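Ferredoxin NADP reductase (Plasmodium falciparum, PDB 3JQR) catalyses electron transfer between ferredoxin and NADP(H) through a bound FAD in the apicoplast, and may serve the last step of isoprenoid precursor synthesis. Local coordinates at residues F6-T11 / G155-F160; K13-C18 / D150-G155; I20-N25 / H37-H42. The protein carries 1 engineered substitution. One frame throughout, in Å; residues are numbered along the deposited sequence.

Contact 1: F6-T11 / G155-F160; sequences FINLYT and GAHGYF
Tyr10 and Gly155 face each other as a single antiparallel hydrogen-bonded pair, and Leu9 shares the same partner, which makes a classic beta bulge of the N-terminal segment 6-11 against the end of strand 150-157. The pair is closed in both directions, from Tyr10 N to Gly155 O at 2.8 Å, almost straight at 177°, and from Gly155 N back to Tyr10 O. Further along, Ala156 is held through both backbone polar atoms: its N donates to Phe6 O, and its O receives Asn8 N at 2.8 Å. Gly155 suits its place because its backbone angles would press any CB against the preceding carbonyl oxygen; a cis peptide then leads into Ala156.

Among the side chains, the Asn8 amide and the His157 imidazole cross at about a right angle, their planes 75° apart. ND1 of His157 donates to OD1 of Asn8 at 3.0 Å, a bent bond that meets the oxygen from above its carbonyl plane. On the far side of the ring, NE2 is bonded to Thr154 OG1, so both nitrogens are engaged and the ring's rotation is fixed. Ile7 has CG1 beside its backbone N (chi1 -67°), which lets CD1 reach back and pack over Ala156 O at 3.4 Å and Gly158 O at 3.6 Å.

Tyr10 lays CB and CD1 against Gly155 O and sends its hydroxyl to Leu45 O. Beyond the contact, His157 continues the sheet by a backbone bond to Thr53 of strand 53-56, while Phe160 runs on to pack against helix 183-192 and strand 311-315.

Contact 2: K13-C18 / D150-G155; sequences KNPLKC and DIYLTG
Lys17 and Tyr152 lie side by side and point the same way from a non-hydrogen-bonded antiparallel pair. With CG anti to its backbone N (chi1 -174°) and the chain extended beyond, Lys17 runs along the CE2 side of the phenol ring; CG approaches CE2 of Tyr152 to 3.4 Å. A long aliphatic stem suits this place, since it can pack against an aromatic and still carry its charge onward. The chain ends across Asp150, where NZ of Lys17 stands 4.0 Å from OD2 of Asp150 in a long salt bridge. Pro15 lies against CB of Tyr152, and the ring is also stacked with Tyr60.

The other side of the pairing is apolar. Cys18 tucks its SG beside CD1 of Leu153 at 3.8 Å, while its CB meets CG2 of Ile151 at 3.6 Å; these compact groups fit the buried face, where Ile40 and Ile56 also pack. Four backbone bonds join Leu16 to Leu153 and Cys18 to Ile151, the straightest running from Leu16 N to Leu153 O at 178°.

The chemistry is therefore two-sided: backbone bonds and buried apolar contacts hold the strands together, and the distant charge pair probably adds only a modest attraction at the more exposed face.

Contact 3: I20-N25 / H37-H42; sequences IVDKIN and HLEINH
Leu38 and Lys23 form the tight part of this contact. Their side chains lie alongside each other and point the same way, CD2 of Leu38 pressing on CG of Lys23 at 3.5 Å, closer than carbons usually sit. Lys23 is stretched out from its first torsion onward (chi1 -178°); its stem therefore serves as a hydrocarbon partner while its NZ travels on to the carbonyl oxygens of Ile142 and Leu145. That suits a residue whose stem lies on an apolar face: the charge is met well away from the leucine. On the same face CD1 of Ile20 crosses CG1 of Ile40 at 3.8 Å, and Ile151 of strand 150-157 and Leu114 of strand 114-119 extend this branched aliphatic layer.

Strands 16-25 and 35-41 make a beta hairpin, antiparallel with an angle of 174° between their directions, within the FAD-binding domain. Asp22 and Glu39 are a hydrogen-bonded pair, Glu39 N donating a hydrogen bond to Asp22 O at 2.8 Å, and Ile24 and His37 bond in both directions. Val21 and Asp22 both face Glu39, a classic beta bulge that shifts the register by one residue.

The opposite face is looser and more polar. Asp22 and Glu39 point the same way, but the two acids are modelled too close for their relative position to be sure; if both are charged, their nearness would tend to be unfavourable. His37 donates from NE2 to OE2 of Glu39 at 2.7 Å, a His-carboxylate hydrogen bond that ties the glutamate to the ring edge, on the anti side of the carboxylate, while ND1 is bonded to Tyr225 OH. The histidine itself is buried; exposed Ile24 lays CG1 beside CB of His37 at 3.6 Å, near the edge of the ring.

All three contacts reach one antiparallel sheet of six strands in the FAD-binding domain. Contact 3 pairs strands 16-25 and 35-41, contact 2 pairs strands 16-25 and 150-157, and contact 1 adds the N-terminal segment at the end of strand 150-157, sharing Gly155 with contact 2. Along the chain they are nested, 3 inside 2 and 2 inside 1, so the hairpin lies within two long-range closures. Centres of contacts 1 and 2 are about 12 Å apart, those of 2 and 3 about 15 Å; Cys18 touches Ile40 and Tyr10 touches Leu16 at the seams. Contacts 1 and 2 join distant sequence, and contact 3 adds a local hairpin, to the framework that carries the FAD site.

Contact 1: F6-T11 / G155-F160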
# COMPACT_ATOMS: atom_id res chain seq x y z
N PHE A 6 20.78 -15.43 -9.38
CA PHE A 6 21.34 -14.55 -8.37
C PHE A 6 20.30 -14.38 -7.26
O PHE A 6 20.55 -13.71 -6.26
CB PHE A 6 21.68 -13.17 -8.94
CG PHE A 6 22.73 -13.19 -10.01
CD1 PHE A 6 22.79 -12.17 -10.95
CD2 PHE A 6 23.65 -14.22 -10.10
CE1 PHE A 6 23.75 -12.16 -11.94
CE2 PHE A 6 24.62 -14.23 -11.10
CZ PHE A 6 24.66 -13.20 -12.02
N ILE A 7 19.13 -14.97 -7.46
CA ILE A 7 18.00 -14.77 -6.55
C ILE A 7 18.22 -15.37 -5.17
O ILE A 7 18.56 -16.54 -5.03
CB ILE A 7 16.68 -15.29 -7.16
CG1 ILE A 7 16.29 -14.45 -8.37
CG2 ILE A 7 15.57 -15.26 -6.12
CD1 ILE A 7 16.15 -12.97 -8.07
N ASN A 8 18.02 -14.54 -4.15
CA ASN A 8 18.22 -14.93 -2.76
C ASN A 8 19.54 -15.63 -2.48
O ASN A 8 19.60 -16.61 -1.73
CB ASN A 8 17.03 -15.72 -2.22
CG ASN A 8 15.85 -14.83 -1.87
OD1 ASN A 8 15.34 -14.10 -2.72
ND2 ASN A 8 15.42 -14.89 -0.61
N LEU A 9 20.60 -15.12 -3.09
CA LEU A 9 21.95 -15.55 -2.77
C LEU A 9 22.29 -15.08 -1.35
O LEU A 9 22.91 -15.81 -0.58
CB LEU A 9 22.94 -14.95 -3.77
CG LEU A 9 24.05 -15.85 -4.32
CD1 LEU A 9 25.01 -15.04 -5.17
CD2 LEU A 9 24.79 -16.56 -3.20
N TYR A 10 21.87 -13.87 -1.01
CA TYR A 10 21.99 -13.36 0.35
C TYR A 10 20.62 -13.24 1.00
O TYR A 10 19.70 -12.67 0.42
CB TYR A 10 22.72 -12.01 0.38
CG TYR A 10 24.07 -12.07 -0.28
CD1 TYR A 10 24.27 -11.56 -1.56
CD2 TYR A 10 25.16 -12.66 0.36
CE1 TYR A 10 25.50 -11.62 -2.17
CE2 TYR A 10 26.39 -12.73 -0.25
CZ TYR A 10 26.56 -12.21 -1.52
OH TYR A 10 27.79 -12.27 -2.13
N THR A 11 20.49 -13.79 2.20
CA THR A 11 19.22 -13.77 2.92
C THR A 11 19.38 -13.13 4.29
O THR A 11 20.46 -12.65 4.63
CB THR A 11 18.65 -15.19 3.09
OG1 THR A 11 19.58 -15.99 3.84
CG2 THR A 11 18.41 -15.83 1.73
N GLY A 155 19.50 -10.49 -1.12
CA GLY A 155 19.11 -10.50 -2.53
C GLY A 155 19.99 -11.36 -3.41
O GLY A 155 20.77 -12.17 -2.93
N ALA A 156 19.84 -11.19 -4.73
CA ALA A 156 18.90 -10.25 -5.30
C ALA A 156 17.46 -10.76 -5.23
O ALA A 156 17.22 -11.96 -5.03
CB ALA A 156 19.27 -9.93 -6.74
N HIS A 157 16.49 -9.86 -5.39
CA HIS A 157 15.08 -10.22 -5.38
C HIS A 157 14.36 -9.71 -6.62
O HIS A 157 14.71 -8.66 -7.17
CB HIS A 157 14.38 -9.65 -4.15
CG HIS A 157 15.09 -9.92 -2.86
ND1 HIS A 157 15.12 -11.16 -2.27
CD2 HIS A 157 15.77 -9.09 -2.03
CE1 HIS A 157 15.79 -11.10 -1.14
NE2 HIS A 157 16.20 -9.85 -0.97
N GLY A 158 13.33 -10.43 -7.05
CA GLY A 158 12.41 -9.91 -8.06
C GLY A 158 12.56 -10.45 -9.47
O GLY A 158 13.48 -11.22 -9.76
N TYR A 159 11.65 -10.04 -10.35
CA TYR A 159 11.66 -10.47 -11.75
C TYR A 159 11.38 -9.33 -12.74
O TYR A 159 11.02 -9.58 -13.88
CB TYR A 159 10.62 -11.58 -11.97
CG TYR A 159 10.90 -12.84 -11.20
CD1 TYR A 159 11.70 -13.84 -11.73
CD2 TYR A 159 10.37 -13.03 -9.93
CE1 TYR A 159 11.96 -15.00 -11.02
CE2 TYR A 159 10.62 -14.19 -9.21
CZ TYR A 159 11.42 -15.17 -9.76
OH TYR A 159 11.67 -16.32 -9.05
N PHE A 160 11.56 -8.09 -12.29
CA PHE A 160 11.30 -6.92 -13.12
C PHE A 160 12.51 -6.65 -14.01
O PHE A 160 13.19 -5.64 -13.85
CB PHE A 160 11.02 -5.72 -12.20
CG PHE A 160 10.21 -4.61 -12.83
CD1 PHE A 160 8.92 -4.84 -13.31
CD2 PHE A 160 10.71 -3.32 -12.88
CE1 PHE A 160 8.18 -3.81 -13.86
CE2 PHE A 160 9.97 -2.28 -13.43
CZ PHE A 160 8.70 -2.53 -13.92

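Contact 2: K13-C18 / D150-G155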
# COMPACT_ATOMS: atom_id res chain seq x y z
N LYS A 13 19.41 -14.64 7.04
CA LYS A 13 20.30 -15.49 7.83
C LYS A 13 21.78 -15.33 7.44
O LYS A 13 22.66 -15.43 8.29
CB LYS A 13 19.86 -16.96 7.80
CG LYS A 13 19.66 -17.54 6.41
CD LYS A 13 19.07 -18.95 6.48
CE LYS A 13 17.62 -18.92 6.95
NZ LYS A 13 17.05 -20.29 7.11
N ASN A 14 22.04 -15.06 6.16
CA ASN A 14 23.41 -14.75 5.71
C ASN A 14 23.48 -13.51 4.82
O ASN A 14 23.66 -13.63 3.60
CB ASN A 14 24.08 -15.96 5.05
CG ASN A 14 23.55 -16.26 3.66
OD1 ASN A 14 24.30 -16.24 2.68
ND2 ASN A 14 22.26 -16.54 3.56
N PRO A 15 23.37 -12.32 5.42
CA PRO A 15 23.33 -11.09 4.64
C PRO A 15 24.71 -10.67 4.17
O PRO A 15 25.72 -11.10 4.73
CB PRO A 15 22.78 -10.07 5.64
CG PRO A 15 23.25 -10.55 6.96
CD PRO A 15 23.35 -12.06 6.87
N LEU A 16 24.75 -9.83 3.14
CA LEU A 16 26.01 -9.37 2.58
C LEU A 16 26.39 -8.04 3.22
O LEU A 16 25.67 -7.05 3.11
CB LEU A 16 25.88 -9.22 1.06
CG LEU A 16 27.16 -9.13 0.23
CD1 LEU A 16 27.56 -7.67 -0.02
CD2 LEU A 16 28.30 -9.91 0.87
N LYS A 17 27.52 -8.03 3.91
CA LYS A 17 27.99 -6.84 4.61
C LYS A 17 28.58 -5.84 3.62
O LYS A 17 29.44 -6.18 2.82
CB LYS A 17 29.03 -7.23 5.66
CG LYS A 17 29.49 -6.09 6.55
CD LYS A 17 30.61 -6.56 7.47
CE LYS A 17 31.26 -5.39 8.18
NZ LYS A 17 32.56 -5.80 8.78
N CYS A 18 28.09 -4.60 3.68
CA CYS A 18 28.50 -3.57 2.75
C CYS A 18 28.80 -2.25 3.44
O CYS A 18 28.64 -2.12 4.65
CB CYS A 18 27.42 -3.33 1.69
SG CYS A 18 26.93 -4.80 0.78
N ASP A 150 28.32 0.67 8.07
CA ASP A 150 28.01 -0.66 7.56
C ASP A 150 26.53 -0.74 7.20
O ASP A 150 25.69 -0.09 7.82
CB ASP A 150 28.37 -1.73 8.58
CG ASP A 150 29.87 -1.90 8.75
OD1 ASP A 150 30.63 -1.27 8.00
OD2 ASP A 150 30.28 -2.68 9.64
N ILE A 151 26.23 -1.54 6.19
CA ILE A 151 24.85 -1.78 5.78
C ILE A 151 24.75 -3.20 5.26
O ILE A 151 25.65 -3.68 4.57
CB ILE A 151 24.41 -0.78 4.70
CG1 ILE A 151 22.89 -0.82 4.51
CG2 ILE A 151 25.14 -1.05 3.39
CD1 ILE A 151 22.34 0.33 3.70
N TYR A 152 23.67 -3.89 5.61
CA TYR A 152 23.57 -5.31 5.31
C TYR A 152 22.46 -5.62 4.31
O TYR A 152 21.31 -5.23 4.50
CB TYR A 152 23.40 -6.11 6.60
CG TYR A 152 24.60 -5.97 7.51
CD1 TYR A 152 24.75 -4.84 8.31
CD2 TYR A 152 25.58 -6.94 7.56
CE1 TYR A 152 25.84 -4.69 9.14
CE2 TYR A 152 26.69 -6.81 8.39
CZ TYR A 152 26.81 -5.68 9.18
OH TYR A 152 27.90 -5.53 10.01
N LEU A 153 22.82 -6.33 3.25
CA LEU A 153 21.92 -6.54 2.12
C LEU A 153 21.52 -7.99 1.90
O LEU A 153 22.33 -8.90 2.09
CB LEU A 153 22.53 -5.97 0.84
CG LEU A 153 22.70 -4.45 0.77
CD1 LEU A 153 23.45 -4.05 -0.49
CD2 LEU A 153 21.34 -3.77 0.82
N THR A 154 20.27 -8.19 1.51
CA THR A 154 19.77 -9.48 1.09
C THR A 154 19.43 -9.38 -0.39
O THR A 154 19.11 -8.30 -0.88
CB THR A 154 18.48 -9.85 1.85
OG1 THR A 154 17.39 -9.07 1.37
CG2 THR A 154 18.65 -9.61 3.35
N GLY A 155 19.50 -10.49 -1.12
CA GLY A 155 19.11 -10.50 -2.53
C GLY A 155 19.99 -11.36 -3.41
O GLY A 155 20.77 -12.17 -2.93

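Contact 3: I20-N25 / H37-H42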
# COMPACT_ATOMS: atom_id res chain seq x y z
N ILE A 20 28.57 2.18 3.03
CA ILE A 20 28.04 3.36 2.36
C ILE A 20 29.19 4.27 1.97
O ILE A 20 29.97 4.69 2.83
CB ILE A 20 27.08 4.13 3.28
CG1 ILE A 20 25.84 3.30 3.60
CG2 ILE A 20 26.69 5.46 2.65
CD1 ILE A 20 24.90 3.14 2.43
N VAL A 21 29.31 4.58 0.68
CA VAL A 21 30.34 5.50 0.21
C VAL A 21 29.77 6.89 -0.06
O VAL A 21 30.46 7.89 0.12
CB VAL A 21 31.06 4.99 -1.05
CG1 VAL A 21 32.15 4.00 -0.67
CG2 VAL A 21 30.07 4.36 -2.02
N ASP A 22 28.52 6.95 -0.48
CA ASP A 22 27.89 8.24 -0.74
C ASP A 22 26.43 8.27 -0.33
O ASP A 22 25.71 7.28 -0.46
CB ASP A 22 28.03 8.62 -2.22
CG ASP A 22 28.27 10.10 -2.42
OD1 ASP A 22 28.37 10.83 -1.41
OD2 ASP A 22 28.38 10.53 -3.58
N LYS A 23 26.00 9.41 0.19
CA LYS A 23 24.60 9.65 0.49
C LYS A 23 24.25 11.07 0.06
O LYS A 23 24.66 12.04 0.70
CB LYS A 23 24.32 9.45 1.97
CG LYS A 23 22.86 9.64 2.37
CD LYS A 23 22.66 9.33 3.84
CE LYS A 23 21.28 9.72 4.32
NZ LYS A 23 21.21 9.73 5.81
N ILE A 24 23.50 11.18 -1.03
CA ILE A 24 23.12 12.49 -1.54
C ILE A 24 21.62 12.63 -1.74
O ILE A 24 20.94 11.71 -2.20
CB ILE A 24 23.85 12.83 -2.86
CG1 ILE A 24 23.34 11.95 -4.00
CG2 ILE A 24 25.36 12.67 -2.69
CD1 ILE A 24 23.55 12.55 -5.38
N ASN A 25 21.12 13.80 -1.38
CA ASN A 25 19.73 14.17 -1.59
C ASN A 25 19.44 14.23 -3.09
O ASN A 25 20.15 14.90 -3.83
CB ASN A 25 19.47 15.53 -0.94
CG ASN A 25 18.01 15.75 -0.60
OD1 ASN A 25 17.37 14.91 0.03
ND2 ASN A 25 17.48 16.90 -1.01
N HIS A 37 19.88 9.24 -2.55
CA HIS A 37 20.65 8.30 -3.34
C HIS A 37 21.75 7.74 -2.44
O HIS A 37 22.45 8.49 -1.75
CB HIS A 37 21.27 9.01 -4.54
CG HIS A 37 22.15 8.13 -5.37
ND1 HIS A 37 21.65 7.14 -6.18
CD2 HIS A 37 23.49 8.10 -5.52
CE1 HIS A 37 22.64 6.53 -6.80
NE2 HIS A 37 23.77 7.09 -6.42
N LEU A 38 21.88 6.42 -2.42
CA LEU A 38 22.91 5.77 -1.62
C LEU A 38 23.90 5.04 -2.52
O LEU A 38 23.51 4.22 -3.35
CB LEU A 38 22.29 4.79 -0.63
CG LEU A 38 21.35 5.38 0.42
CD1 LEU A 38 20.83 4.29 1.34
CD2 LEU A 38 22.04 6.47 1.22
N GLU A 39 25.18 5.35 -2.35
CA GLU A 39 26.24 4.69 -3.09
C GLU A 39 26.81 3.57 -2.22
O GLU A 39 27.49 3.83 -1.23
CB GLU A 39 27.34 5.69 -3.43
CG GLU A 39 26.83 6.99 -4.03
CD GLU A 39 27.27 7.20 -5.47
OE1 GLU A 39 28.45 7.57 -5.69
OE2 GLU A 39 26.45 7.00 -6.39
N ILE A 40 26.51 2.32 -2.58
CA ILE A 40 26.89 1.20 -1.74
C ILE A 40 28.02 0.35 -2.31
O ILE A 40 27.95 -0.13 -3.44
CB ILE A 40 25.68 0.29 -1.43
CG1 ILE A 40 24.55 1.11 -0.81
CG2 ILE A 40 26.09 -0.84 -0.51
CD1 ILE A 40 23.31 0.30 -0.50
N ASN A 41 29.05 0.18 -1.49
CA ASN A 41 30.18 -0.67 -1.84
C ASN A 41 29.96 -2.09 -1.35
O ASN A 41 29.81 -2.33 -0.15
CB ASN A 41 31.47 -0.09 -1.24
CG ASN A 41 32.63 -1.07 -1.29
OD1 ASN A 41 32.76 -1.86 -2.22
ND2 ASN A 41 33.49 -1.01 -0.28
N HIS A 42 29.91 -3.03 -2.28
CA HIS A 42 29.66 -4.43 -1.96
C HIS A 42 30.85 -5.32 -2.34
O HIS A 42 30.72 -6.55 -2.40
CB HIS A 42 28.38 -4.92 -2.66
CG HIS A 42 28.37 -4.70 -4.14
ND1 HIS A 42 28.72 -5.69 -5.04
CD2 HIS A 42 28.04 -3.62 -4.88
CE1 HIS A 42 28.61 -5.22 -6.27
NE2 HIS A 42 28.20 -3.96 -6.20